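Local coordinates for ethylbenzene dehydrogenase alpha-subunit (Aromatoleum aromaticum, PDB 2IVF), which belongs to the molybdopterin oxidoreductase family and carries a molybdenum atom, two molybdopterin-type guanine dinucleotides and an iron-sulfur cluster, at residues Asp164-Asp169 with Ile648-Ala653; Phe633-Arg638 with Asp689-Ile694; Lys696-Arg701 with Asp721-Lys726. One frame throughout, in Å; residues are numbered along the deposited sequence.

Contact 1 (Asp164-Asp169 with Ile648-Ala653); sequences DEAAGD and IVLPCA. With MD1 (phosphoric acid 4-(2-amino-4-oxo-3,4,5,6,-tetrahydro-pteridin-6-yl)-2-hydroxy-3,4-dimercapto-but-3-en-yl ester guanylate ester), chain N.
Ala166 presents its single methyl group to two branched side chains of the strand, Ile648 and Leu650. Its CB lies 3.6 Å from Leu650 CD2 and 3.8 Å from Ile648 CG2, so one methyl is met by methyl branches from two strand residues that face the same way. An alanine suits this point of the helix because its short side chain lets the backbone come close to the strand, with Ala166 CA 6.5 Å from Ile648 CA. In Ile648 the two arms share the work: CG2 takes the alanine, while CG1, set anti to the carbonyl carbon (chi1 -65°), carries CD1 off to Asp169. There CD1 rests 4.0 Å from Asp169 OD2, the two side chains crossing at about a right angle. Helix 163-181 here packs on a mixed sheet in which strand 648-651 runs parallel to strand 631-636 and antiparallel to strand 147-149; the local helix and strand axes approach to 9.1 Å. The charge of Asp169 is answered by a salt bridge to Lys148, which Glu165 also engages; this probably makes the apolar neighbour tolerable. Leu650 also touches Leu635 and Ile694, which continue the apolar layer. Beyond the strand end the chain reaches MD1, where Cys652 CB lies 3.4 Å from MD1 N2.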
loop_
_atom_site.group_PDB
_atom_site.type_symbol
_atom_site.label_atom_id
_atom_site.label_comp_id
_atom_site.label_asym_id
_atom_site.label_seq_id
_atom_site.Cartn_x
_atom_site.Cartn_y
_atom_site.Cartn_z
ATOM N N ASP A 164 33.039 14.437 -4.031
ATOM C CA ASP A 164 34.449 14.124 -4.107
ATOM C C ASP A 164 34.999 13.588 -2.789
ATOM O O ASP A 164 35.706 12.589 -2.759
ATOM C CB ASP A 164 35.202 15.373 -4.478
ATOM C CG ASP A 164 36.511 15.067 -5.095
ATOM O OD1 ASP A 164 36.482 14.665 -6.277
ATOM O OD2 ASP A 164 37.535 15.225 -4.382
ATOM N N GLU A 165 34.684 14.272 -1.705
ATOM C CA GLU A 165 35.133 13.832 -0.385
ATOM C C GLU A 165 34.525 12.494 -0.031
ATOM O O GLU A 165 35.244 11.566 0.389
ATOM C CB GLU A 165 34.766 14.862 0.682
ATOM C CG GLU A 165 34.908 14.325 2.122
ATOM C CD GLU A 165 34.965 15.395 3.188
ATOM O OE1 GLU A 165 34.875 16.583 2.864
ATOM O OE2 GLU A 165 35.138 15.035 4.357
ATOM N N ALA A 166 33.204 12.386 -0.233
ATOM C CA ALA A 166 32.411 11.190 0.144
ATOM C C ALA A 166 32.827 9.944 -0.657
ATOM O O ALA A 166 33.160 8.900 -0.082
ATOM C CB ALA A 166 30.936 11.482 0.008
ATOM N N ALA A 167 32.905 10.080 -1.975
ATOM C CA ALA A 167 33.382 8.979 -2.821
ATOM C C ALA A 167 34.836 8.643 -2.530
ATOM O O ALA A 167 35.228 7.479 -2.583
ATOM C CB ALA A 167 33.184 9.319 -4.302
ATOM N N GLY A 168 35.635 9.659 -2.213
ATOM C CA GLY A 168 37.032 9.468 -1.814
ATOM C C GLY A 168 37.184 8.655 -0.534
ATOM O O GLY A 168 38.027 7.747 -0.454
ATOM N N ASP A 169 36.375 8.962 0.475
ATOM C CA ASP A 169 36.460 8.200 1.738
ATOM C C ASP A 169 36.042 6.775 1.497
ATOM O O ASP A 169 36.617 5.845 2.054
ATOM C CB ASP A 169 35.551 8.755 2.834
ATOM C CG ASP A 169 36.007 10.098 3.367
ATOM O OD1 ASP A 169 37.115 10.551 3.022
ATOM O OD2 ASP A 169 35.226 10.686 4.148
ATOM N N ILE A 648 28.671 7.432 5.650
ATOM C CA ILE A 648 28.548 8.277 4.477
ATOM C C ILE A 648 27.204 7.954 3.834
ATOM O O ILE A 648 26.865 6.783 3.633
ATOM C CB ILE A 648 29.688 7.983 3.441
ATOM C CG1 ILE A 648 31.066 8.342 3.973
ATOM C CG2 ILE A 648 29.422 8.732 2.120
ATOM C CD1 ILE A 648 31.300 9.820 4.261
ATOM N N VAL A 649 26.423 8.979 3.516
ATOM C CA VAL A 649 25.196 8.783 2.773
ATOM C C VAL A 649 25.321 9.590 1.487
ATOM O O VAL A 649 25.619 10.805 1.529
ATOM C CB VAL A 649 23.972 9.213 3.593
ATOM C CG1 VAL A 649 22.681 9.037 2.776
ATOM C CG2 VAL A 649 23.912 8.420 4.925
ATOM N N LEU A 650 25.095 8.906 0.350
ATOM C CA LEU A 650 25.241 9.493 -0.979
ATOM C C LEU A 650 23.852 9.703 -1.558
ATOM O O LEU A 650 23.070 8.732 -1.637
ATOM C CB LEU A 650 25.978 8.531 -1.873
ATOM C CG LEU A 650 27.400 8.204 -1.451
ATOM C CD1 LEU A 650 27.974 7.233 -2.439
ATOM C CD2 LEU A 650 28.245 9.469 -1.334
ATOM N N PRO A 651 23.503 10.936 -1.925
ATOM C CA PRO A 651 22.102 11.154 -2.354
ATOM C C PRO A 651 21.808 10.702 -3.785
ATOM O O PRO A 651 22.564 11.014 -4.670
ATOM C CB PRO A 651 21.943 12.667 -2.282
ATOM C CG PRO A 651 23.302 13.202 -2.608
ATOM C CD PRO A 651 24.274 12.175 -1.945
ATOM N N CYS A 652 20.664 10.042 -3.997
ATOM C CA CYS A 652 20.310 9.501 -5.285
ATOM C C CYS A 652 19.025 10.064 -5.866
ATOM O O CYS A 652 18.125 10.570 -5.176
ATOM C CB CYS A 652 20.200 7.976 -5.212
ATOM S SG CYS A 652 21.765 7.256 -4.767
ATOM N N ALA A 653 18.991 9.985 -7.184
ATOM C CA ALA A 653 17.856 10.398 -7.955
ATOM C C ALA A 653 16.742 9.382 -7.686
ATOM O O ALA A 653 17.013 8.201 -7.494
ATOM C CB ALA A 653 18.254 10.444 -9.437
HETATM P PB MD1 N . 14.339 -3.655 1.830
HETATM O O3B MD1 N . 13.303 -2.461 1.904
HETATM O O1B MD1 N . 14.667 -3.857 0.395
HETATM O O2B MD1 N . 15.375 -3.581 2.884
HETATM O O3A MD1 N . 13.424 -4.875 2.266
HETATM C C10 MD1 N . 12.669 -5.665 1.322
HETATM C C11 MD1 N . 11.824 -6.576 2.198
HETATM O O11 MD1 N . 10.734 -5.705 2.655
HETATM C C12 MD1 N . 11.232 -7.690 1.378
HETATM S S12 MD1 N . 11.174 -7.622 -0.330
HETATM C C13 MD1 N . 10.647 -8.778 1.974
HETATM S S13 MD1 N . 9.926 -10.018 1.084
HETATM C C14 MD1 N . 10.627 -8.969 3.443
HETATM N N15 MD1 N . 9.368 -9.053 4.102
HETATM C C16 MD1 N . 9.280 -9.100 5.469
HETATM C C15 MD1 N . 8.028 -9.304 6.019
HETATM O O14 MD1 N . 7.007 -9.453 5.295
HETATM N N17 MD1 N . 7.988 -9.259 7.375
HETATM C C17 MD1 N . 9.141 -9.097 8.144
HETATM N N16 MD1 N . 8.983 -9.096 9.460
HETATM N N18 MD1 N . 10.348 -8.949 7.573
HETATM C C20 MD1 N . 10.423 -8.956 6.259
HETATM N N8 MD1 N . 11.646 -8.860 5.677
HETATM C C7 MD1 N . 11.880 -8.776 4.261
HETATM P PA MD1 N . 13.390 -0.962 2.482
HETATM O O1A MD1 N . 12.338 -0.203 1.740
HETATM O O2A MD1 N . 13.261 -1.035 3.955
HETATM O "O5'" MD1 N . 14.827 -0.419 2.116
HETATM C "C5'" MD1 N . 15.062 -0.130 0.742
HETATM C "C4'" MD1 N . 15.637 1.219 0.612
HETATM O "O4'" MD1 N . 15.661 1.439 -0.793
HETATM C "C1'" MD1 N . 15.527 2.854 -0.932
HETATM N N9 MD1 N . 15.116 3.296 -2.271
HETATM C C4 MD1 N . 15.950 3.854 -3.137
HETATM N N3 MD1 N . 17.275 4.106 -3.019
HETATM C C2 MD1 N . 17.941 4.670 -4.027
HETATM N N2 MD1 N . 19.275 4.913 -3.925
HETATM N N1 MD1 N . 17.226 5.059 -5.142
HETATM C C6 MD1 N . 15.882 4.836 -5.326
HETATM O O6 MD1 N . 15.356 5.159 -6.390
HETATM C C5 MD1 N . 15.204 4.194 -4.278
HETATM N N7 MD1 N . 13.944 3.834 -4.058
HETATM C C8 MD1 N . 13.908 3.281 -2.842
HETATM C "C2'" MD1 N . 14.454 3.241 0.081
HETATM O "O2'" MD1 N . 14.523 4.626 0.501
HETATM C "C3'" MD1 N . 14.668 2.237 1.224
HETATM O "O3'" MD1 N . 15.275 2.857 2.388
#

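Contact 2 (Phe633-Arg638 with Asp689-Ile694); sequences FALETR and DAIALI. With MD1 (phosphoric acid 4-(2-amino-4-oxo-3,4,5,6,-tetrahydro-pteridin-6-yl)-2-hydroxy-3,4-dimercapto-but-3-en-yl ester guanylate ester), chain N.
Leu635 reaches from the strand to two helix residues with one methyl: its CD2 lies 3.8 Å from Ile691 CG1 and 4.0 Å from Ala690 CB. Leu635 and Ile691 cross at about a right angle, and the small Ala690 lets the leucine settle close to the helix. Further back on the strand, Phe633 CE2 meets Ile694 CD1 at 3.9 Å, the methyl approaching the ring obliquely. The guanosine end of MD1 is held at the C-terminal end of this parallel strand, where Leu635 O accepts a nearly straight hydrogen bond from the exocyclic guanine amine, MD1 N2, at 2.8 Å. Glutamate suits the next position because its two carboxylate oxygens can accept from both ribose hydroxyls, Glu636 OE1 from MD1 O2' and OE2 from MD1 O3' (2.6 Å). A bend at chi2 (-67°) folds this carboxylate back, and Arg638 N donates to Glu636 OE1 from above the carboxylate plane, steadying it. Arginine's rigidly spaced N-H groups serve the same diol: Arg638 NE donates to MD1 O2' in the guanidinium plane (2.8 Å), and NH2 to MD1 O3' (2.7 Å). A salt bridge to Asp922 and a hydrogen bond to Thr860 position the guanidinium. Strand 631-636 lies between the parallel strands 602-606 and 648-651, while helix 687-704 covers it, flanked by helix 163-181 through Trp163 and Ile170 and by helix 723-727 through Tyr724 and Phe727.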
loop_
_atom_site.group_PDB
_atom_site.type_symbol
_atom_site.label_atom_id
_atom_site.label_comp_id
_atom_site.label_asym_id
_atom_site.label_seq_id
_atom_site.Cartn_x
_atom_site.Cartn_y
_atom_site.Cartn_z
ATOM N N PHE A 633 28.425 2.764 3.966
ATOM C CA PHE A 633 27.944 3.839 3.116
ATOM C C PHE A 633 26.660 3.435 2.439
ATOM O O PHE A 633 26.422 2.254 2.144
ATOM C CB PHE A 633 29.005 4.312 2.126
ATOM C CG PHE A 633 29.358 3.297 1.039
ATOM C CD1 PHE A 633 30.202 2.239 1.311
ATOM C CD2 PHE A 633 28.852 3.420 -0.250
ATOM C CE1 PHE A 633 30.574 1.345 0.305
ATOM C CE2 PHE A 633 29.192 2.487 -1.236
ATOM C CZ PHE A 633 30.049 1.466 -0.954
ATOM N N ALA A 634 25.814 4.430 2.234
ATOM C CA ALA A 634 24.501 4.219 1.704
ATOM C C ALA A 634 24.329 5.038 0.447
ATOM O O ALA A 634 24.756 6.207 0.392
ATOM C CB ALA A 634 23.466 4.612 2.699
ATOM N N LEU A 635 23.688 4.412 -0.538
ATOM C CA LEU A 635 23.211 5.084 -1.723
ATOM C C LEU A 635 21.717 5.156 -1.573
ATOM O O LEU A 635 21.015 4.170 -1.825
ATOM C CB LEU A 635 23.570 4.332 -2.982
ATOM C CG LEU A 635 24.970 4.569 -3.507
ATOM C CD1 LEU A 635 25.930 3.843 -2.634
ATOM C CD2 LEU A 635 25.078 4.100 -4.986
ATOM N N GLU A 636 21.251 6.321 -1.131
ATOM C CA GLU A 636 19.870 6.493 -0.742
ATOM C C GLU A 636 19.207 7.715 -1.313
ATOM O O GLU A 636 19.831 8.754 -1.586
ATOM C CB GLU A 636 19.788 6.547 0.799
ATOM C CG GLU A 636 19.390 5.253 1.479
ATOM C CD GLU A 636 17.990 4.777 1.239
ATOM O OE1 GLU A 636 17.173 5.430 0.516
ATOM O OE2 GLU A 636 17.693 3.701 1.808
ATOM N N THR A 637 17.905 7.599 -1.470
ATOM C CA THR A 637 17.048 8.726 -1.737
ATOM C C THR A 637 16.454 9.253 -0.450
ATOM O O THR A 637 15.992 10.394 -0.386
ATOM C CB THR A 637 15.877 8.308 -2.626
ATOM O OG1 THR A 637 15.241 7.178 -2.031
ATOM C CG2 THR A 637 16.386 7.939 -4.018
ATOM N N ARG A 638 16.486 8.419 0.580
ATOM C CA ARG A 638 15.684 8.618 1.746
ATOM C C ARG A 638 16.523 8.287 3.003
ATOM O O ARG A 638 17.432 7.441 2.967
ATOM C CB ARG A 638 14.468 7.697 1.583
ATOM C CG ARG A 638 13.429 7.672 2.650
ATOM C CD ARG A 638 12.457 6.487 2.418
ATOM N NE ARG A 638 13.103 5.272 2.883
ATOM C CZ ARG A 638 13.031 4.806 4.128
ATOM N NH1 ARG A 638 12.314 5.424 5.068
ATOM N NH2 ARG A 638 13.711 3.741 4.437
ATOM N N ASP A 689 25.938 6.276 -12.003
ATOM C CA ASP A 689 26.900 7.381 -12.010
ATOM C C ASP A 689 27.651 7.480 -10.669
ATOM O O ASP A 689 28.887 7.549 -10.644
ATOM C CB ASP A 689 26.165 8.686 -12.298
ATOM C CG ASP A 689 27.069 9.874 -12.198
ATOM O OD1 ASP A 689 28.178 9.820 -12.768
ATOM O OD2 ASP A 689 26.649 10.843 -11.548
ATOM N N ALA A 690 26.899 7.406 -9.567
ATOM C CA ALA A 690 27.463 7.353 -8.194
ATOM C C ALA A 690 28.481 6.249 -8.038
ATOM O O ALA A 690 29.600 6.503 -7.552
ATOM C CB ALA A 690 26.339 7.169 -7.157
ATOM N N ILE A 691 28.116 5.047 -8.489
ATOM C CA ILE A 691 29.002 3.888 -8.415
ATOM C C ILE A 691 30.156 4.020 -9.363
ATOM O O ILE A 691 31.317 3.666 -9.046
ATOM C CB ILE A 691 28.234 2.579 -8.665
ATOM C CG1 ILE A 691 27.330 2.305 -7.460
ATOM C CG2 ILE A 691 29.229 1.391 -8.917
ATOM C CD1 ILE A 691 26.136 1.392 -7.701
ATOM N N ALA A 692 29.890 4.575 -10.538
ATOM C CA ALA A 692 30.968 4.834 -11.466
ATOM C C ALA A 692 32.018 5.742 -10.803
ATOM O O ALA A 692 33.233 5.491 -10.895
ATOM C CB ALA A 692 30.406 5.461 -12.783
ATOM N N LEU A 693 31.540 6.782 -10.117
ATOM C CA LEU A 693 32.407 7.761 -9.484
ATOM C C LEU A 693 33.208 7.132 -8.355
ATOM O O LEU A 693 34.387 7.372 -8.253
ATOM C CB LEU A 693 31.600 8.939 -8.940
ATOM C CG LEU A 693 32.376 10.072 -8.229
ATOM C CD1 LEU A 693 33.569 10.604 -9.066
ATOM C CD2 LEU A 693 31.346 11.167 -7.959
ATOM N N ILE A 694 32.551 6.313 -7.540
ATOM C CA ILE A 694 33.278 5.550 -6.517
ATOM C C ILE A 694 34.404 4.749 -7.159
ATOM O O ILE A 694 35.596 4.836 -6.752
ATOM C CB ILE A 694 32.353 4.603 -5.733
ATOM C CG1 ILE A 694 31.392 5.425 -4.874
ATOM C CG2 ILE A 694 33.215 3.640 -4.891
ATOM C CD1 ILE A 694 30.237 4.673 -4.242
HETATM P PB MD1 N . 14.339 -3.655 1.830
HETATM O O3B MD1 N . 13.303 -2.461 1.904
HETATM O O1B MD1 N . 14.667 -3.857 0.395
HETATM O O2B MD1 N . 15.375 -3.581 2.884
HETATM O O3A MD1 N . 13.424 -4.875 2.266
HETATM C C10 MD1 N . 12.669 -5.665 1.322
HETATM C C11 MD1 N . 11.824 -6.576 2.198
HETATM O O11 MD1 N . 10.734 -5.705 2.655
HETATM C C12 MD1 N . 11.232 -7.690 1.378
HETATM S S12 MD1 N . 11.174 -7.622 -0.330
HETATM C C13 MD1 N . 10.647 -8.778 1.974
HETATM S S13 MD1 N . 9.926 -10.018 1.084
HETATM C C14 MD1 N . 10.627 -8.969 3.443
HETATM N N15 MD1 N . 9.368 -9.053 4.102
HETATM C C16 MD1 N . 9.280 -9.100 5.469
HETATM C C15 MD1 N . 8.028 -9.304 6.019
HETATM O O14 MD1 N . 7.007 -9.453 5.295
HETATM N N17 MD1 N . 7.988 -9.259 7.375
HETATM C C17 MD1 N . 9.141 -9.097 8.144
HETATM N N16 MD1 N . 8.983 -9.096 9.460
HETATM N N18 MD1 N . 10.348 -8.949 7.573
HETATM C C20 MD1 N . 10.423 -8.956 6.259
HETATM N N8 MD1 N . 11.646 -8.860 5.677
HETATM C C7 MD1 N . 11.880 -8.776 4.261
HETATM P PA MD1 N . 13.390 -0.962 2.482
HETATM O O1A MD1 N . 12.338 -0.203 1.740
HETATM O O2A MD1 N . 13.261 -1.035 3.955
HETATM O "O5'" MD1 N . 14.827 -0.419 2.116
HETATM C "C5'" MD1 N . 15.062 -0.130 0.742
HETATM C "C4'" MD1 N . 15.637 1.219 0.612
HETATM O "O4'" MD1 N . 15.661 1.439 -0.793
HETATM C "C1'" MD1 N . 15.527 2.854 -0.932
HETATM N N9 MD1 N . 15.116 3.296 -2.271
HETATM C C4 MD1 N . 15.950 3.854 -3.137
HETATM N N3 MD1 N . 17.275 4.106 -3.019
HETATM C C2 MD1 N . 17.941 4.670 -4.027
HETATM N N2 MD1 N . 19.275 4.913 -3.925
HETATM N N1 MD1 N . 17.226 5.059 -5.142
HETATM C C6 MD1 N . 15.882 4.836 -5.326
HETATM O O6 MD1 N . 15.356 5.159 -6.390
HETATM C C5 MD1 N . 15.204 4.194 -4.278
HETATM N N7 MD1 N . 13.944 3.834 -4.058
HETATM C C8 MD1 N . 13.908 3.281 -2.842
HETATM C "C2'" MD1 N . 14.454 3.241 0.081
HETATM O "O2'" MD1 N . 14.523 4.626 0.501
HETATM C "C3'" MD1 N . 14.668 2.237 1.224
HETATM O "O3'" MD1 N . 15.275 2.857 2.388
#

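Contact 3 (Lys696-Arg701 with Asp721-Lys726); sequences KKVGER and DELYKK
Lys696 and Tyr724, the two residues with the most surface buried here, meet through the base of the lysine and one face of the tyrosine ring. Lys696 CB lies 3.5 Å from Tyr724 CD1 and makes a CH-pi contact, 4.0 Å from the ring centroid and 30° off the ring normal, while CG follows over the middle of the ring. With CG anti to the backbone N (chi1 -176°), the lysine leads its methylenes across the ring and takes its amine away from the other helix. A lysine fits this partly exposed place because its aliphatic stem can cover an aromatic while its charge stays outside the packing. The arrangement is helix-to-helix packing, joining the C-terminal half of helix 687-704 to the start of helix 723-727. Gly699, with no side chain, allows the backbones to draw together, its CA 4.3 Å from Asp721 CA; the carboxylate of Asp721 pairs instead with Arg719. Leu723, next in buried surface, supplies the inner side: its CD1 touches Val698 CG1 at 3.7 Å, and it also packs on Leu209 and Met210 of helix 197-210. Within helix 687-704, on the side turned away from Tyr724, Lys697 NZ forms a salt bridge with Glu700 OE1 at 3.2 Å and has a second partner in Asp164.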
loop_
_atom_site.group_PDB
_atom_site.type_symbol
_atom_site.label_atom_id
_atom_site.label_comp_id
_atom_site.label_asym_id
_atom_site.label_seq_id
_atom_site.Cartn_x
_atom_site.Cartn_y
_atom_site.Cartn_z
ATOM N N LYS A 696 35.953 5.228 -10.083
ATOM C CA LYS A 696 36.985 6.115 -10.616
ATOM C C LYS A 696 37.893 6.520 -9.469
ATOM O O LYS A 696 39.120 6.419 -9.549
ATOM C CB LYS A 696 36.301 7.339 -11.241
ATOM C CG LYS A 696 37.203 8.359 -11.954
ATOM C CD LYS A 696 36.391 9.584 -12.387
ATOM C CE LYS A 696 37.235 10.728 -12.979
ATOM N NZ LYS A 696 37.843 11.684 -11.938
ATOM N N LYS A 697 37.265 6.915 -8.361
ATOM C CA LYS A 697 37.997 7.315 -7.150
ATOM C C LYS A 697 38.835 6.199 -6.582
ATOM O O LYS A 697 39.923 6.444 -6.122
ATOM C CB LYS A 697 37.037 7.805 -6.078
ATOM C CG LYS A 697 36.444 9.160 -6.387
ATOM C CD LYS A 697 37.433 10.255 -6.132
ATOM C CE LYS A 697 36.925 11.585 -6.635
ATOM N NZ LYS A 697 38.048 12.501 -6.966
ATOM N N VAL A 698 38.335 4.975 -6.620
ATOM C CA VAL A 698 39.132 3.832 -6.210
ATOM C C VAL A 698 40.426 3.772 -7.030
ATOM O O VAL A 698 41.515 3.649 -6.468
ATOM C CB VAL A 698 38.335 2.530 -6.319
ATOM C CG1 VAL A 698 39.206 1.354 -6.258
ATOM C CG2 VAL A 698 37.265 2.479 -5.229
ATOM N N GLY A 699 40.289 3.887 -8.346
ATOM C CA GLY A 699 41.427 3.944 -9.236
ATOM C C GLY A 699 42.354 5.111 -8.928
ATOM O O GLY A 699 43.558 4.927 -8.795
ATOM N N GLU A 700 41.788 6.310 -8.809
ATOM C CA GLU A 700 42.573 7.541 -8.626
ATOM C C GLU A 700 43.300 7.503 -7.268
ATOM O O GLU A 700 44.489 7.789 -7.189
ATOM C CB GLU A 700 41.662 8.777 -8.704
ATOM C CG GLU A 700 41.167 9.117 -10.131
ATOM C CD GLU A 700 40.193 10.299 -10.188
ATOM O OE1 GLU A 700 39.822 10.834 -9.117
ATOM O OE2 GLU A 700 39.785 10.684 -11.316
ATOM N N ARG A 701 42.562 7.118 -6.224
ATOM C CA ARG A 701 43.097 7.050 -4.866
ATOM C C ARG A 701 44.157 5.967 -4.789
ATOM O O ARG A 701 45.235 6.171 -4.199
ATOM C CB ARG A 701 41.979 6.809 -3.842
ATOM C CG ARG A 701 40.896 7.945 -3.771
ATOM C CD ARG A 701 41.514 9.264 -3.354
ATOM N NE ARG A 701 42.130 9.037 -2.057
ATOM C CZ ARG A 701 43.314 9.489 -1.672
ATOM N NH1 ARG A 701 44.073 10.250 -2.458
ATOM N NH2 ARG A 701 43.757 9.150 -0.476
ATOM N N ASP A 721 43.167 0.244 -11.221
ATOM C CA ASP A 721 43.037 1.268 -12.246
ATOM C C ASP A 721 42.167 0.871 -13.428
ATOM O O ASP A 721 41.935 1.700 -14.310
ATOM C CB ASP A 721 44.398 1.762 -12.742
ATOM C CG ASP A 721 45.164 0.725 -13.539
ATOM O OD1 ASP A 721 44.640 -0.391 -13.779
ATOM O OD2 ASP A 721 46.320 1.040 -13.902
ATOM N N GLU A 722 41.708 -0.372 -13.478
ATOM C CA GLU A 722 40.846 -0.770 -14.582
ATOM C C GLU A 722 39.401 -0.948 -14.170
ATOM O O GLU A 722 38.544 -1.184 -15.012
ATOM C CB GLU A 722 41.402 -1.989 -15.311
ATOM C CG GLU A 722 41.369 -3.284 -14.573
ATOM C CD GLU A 722 42.389 -4.307 -15.125
ATOM O OE1 GLU A 722 43.070 -4.015 -16.128
ATOM O OE2 GLU A 722 42.484 -5.398 -14.510
ATOM N N LEU A 723 39.113 -0.762 -12.886
ATOM C CA LEU A 723 37.765 -0.943 -12.396
ATOM C C LEU A 723 36.769 -0.017 -13.091
ATOM O O LEU A 723 35.672 -0.466 -13.453
ATOM C CB LEU A 723 37.655 -0.729 -10.875
ATOM C CG LEU A 723 38.337 -1.823 -10.062
ATOM C CD1 LEU A 723 38.448 -1.397 -8.578
ATOM C CD2 LEU A 723 37.594 -3.138 -10.226
ATOM N N TYR A 724 37.150 1.252 -13.233
ATOM C CA TYR A 724 36.256 2.256 -13.777
ATOM C C TYR A 724 36.016 2.034 -15.241
ATOM O O TYR A 724 34.854 2.114 -15.692
ATOM C CB TYR A 724 36.787 3.663 -13.527
ATOM C CG TYR A 724 35.973 4.753 -14.190
ATOM C CD1 TYR A 724 34.777 5.212 -13.635
ATOM C CD2 TYR A 724 36.424 5.361 -15.344
ATOM C CE1 TYR A 724 34.068 6.227 -14.230
ATOM C CE2 TYR A 724 35.693 6.371 -15.948
ATOM C CZ TYR A 724 34.526 6.790 -15.383
ATOM O OH TYR A 724 33.843 7.790 -16.019
ATOM N N LYS A 725 37.081 1.752 -15.990
ATOM C CA LYS A 725 36.919 1.487 -17.426
ATOM C C LYS A 725 36.043 0.247 -17.649
ATOM O O LYS A 725 35.162 0.260 -18.508
ATOM C CB LYS A 725 38.266 1.442 -18.194
ATOM C CG LYS A 725 38.978 0.091 -18.353
ATOM C CD LYS A 725 40.301 0.281 -19.137
ATOM C CE LYS A 725 41.301 -0.950 -18.990
ATOM N NZ LYS A 725 42.653 -0.829 -19.715
ATOM N N LYS A 726 36.237 -0.795 -16.837
ATOM C CA LYS A 726 35.451 -2.002 -16.970
ATOM C C LYS A 726 34.002 -1.733 -16.638
ATOM O O LYS A 726 33.132 -2.094 -17.407
ATOM C CB LYS A 726 36.035 -3.123 -16.117
ATOM C CG LYS A 726 37.243 -3.741 -16.799
ATOM C CD LYS A 726 38.120 -4.489 -15.872
ATOM C CE LYS A 726 37.516 -5.778 -15.398
ATOM N NZ LYS A 726 37.108 -6.675 -16.506
#

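Contacts 1 and 2 are close neighbours, their centres about 6 Å apart, since strands 648-651 and 631-636 lie side by side in one sheet; Leu650 N and Cys652 N probably hydrogen-bond to Ala634 O and Glu636 O respectively. Their segments alternate along the chain, all within its molybdopterin oxidoreductase region, and both contacts reach MD1. Contact 3 comes later in sequence, its centre about 16 Å from that of contact 1 and 15 Å from that of contact 2. It shares helix 687-704 with contact 2 and meets contact 1 where Ala167 packs on Lys697. Packing thus continues from the cofactor-binding strand ends, across the covering helices, to the partly buried packing against helix 723-727.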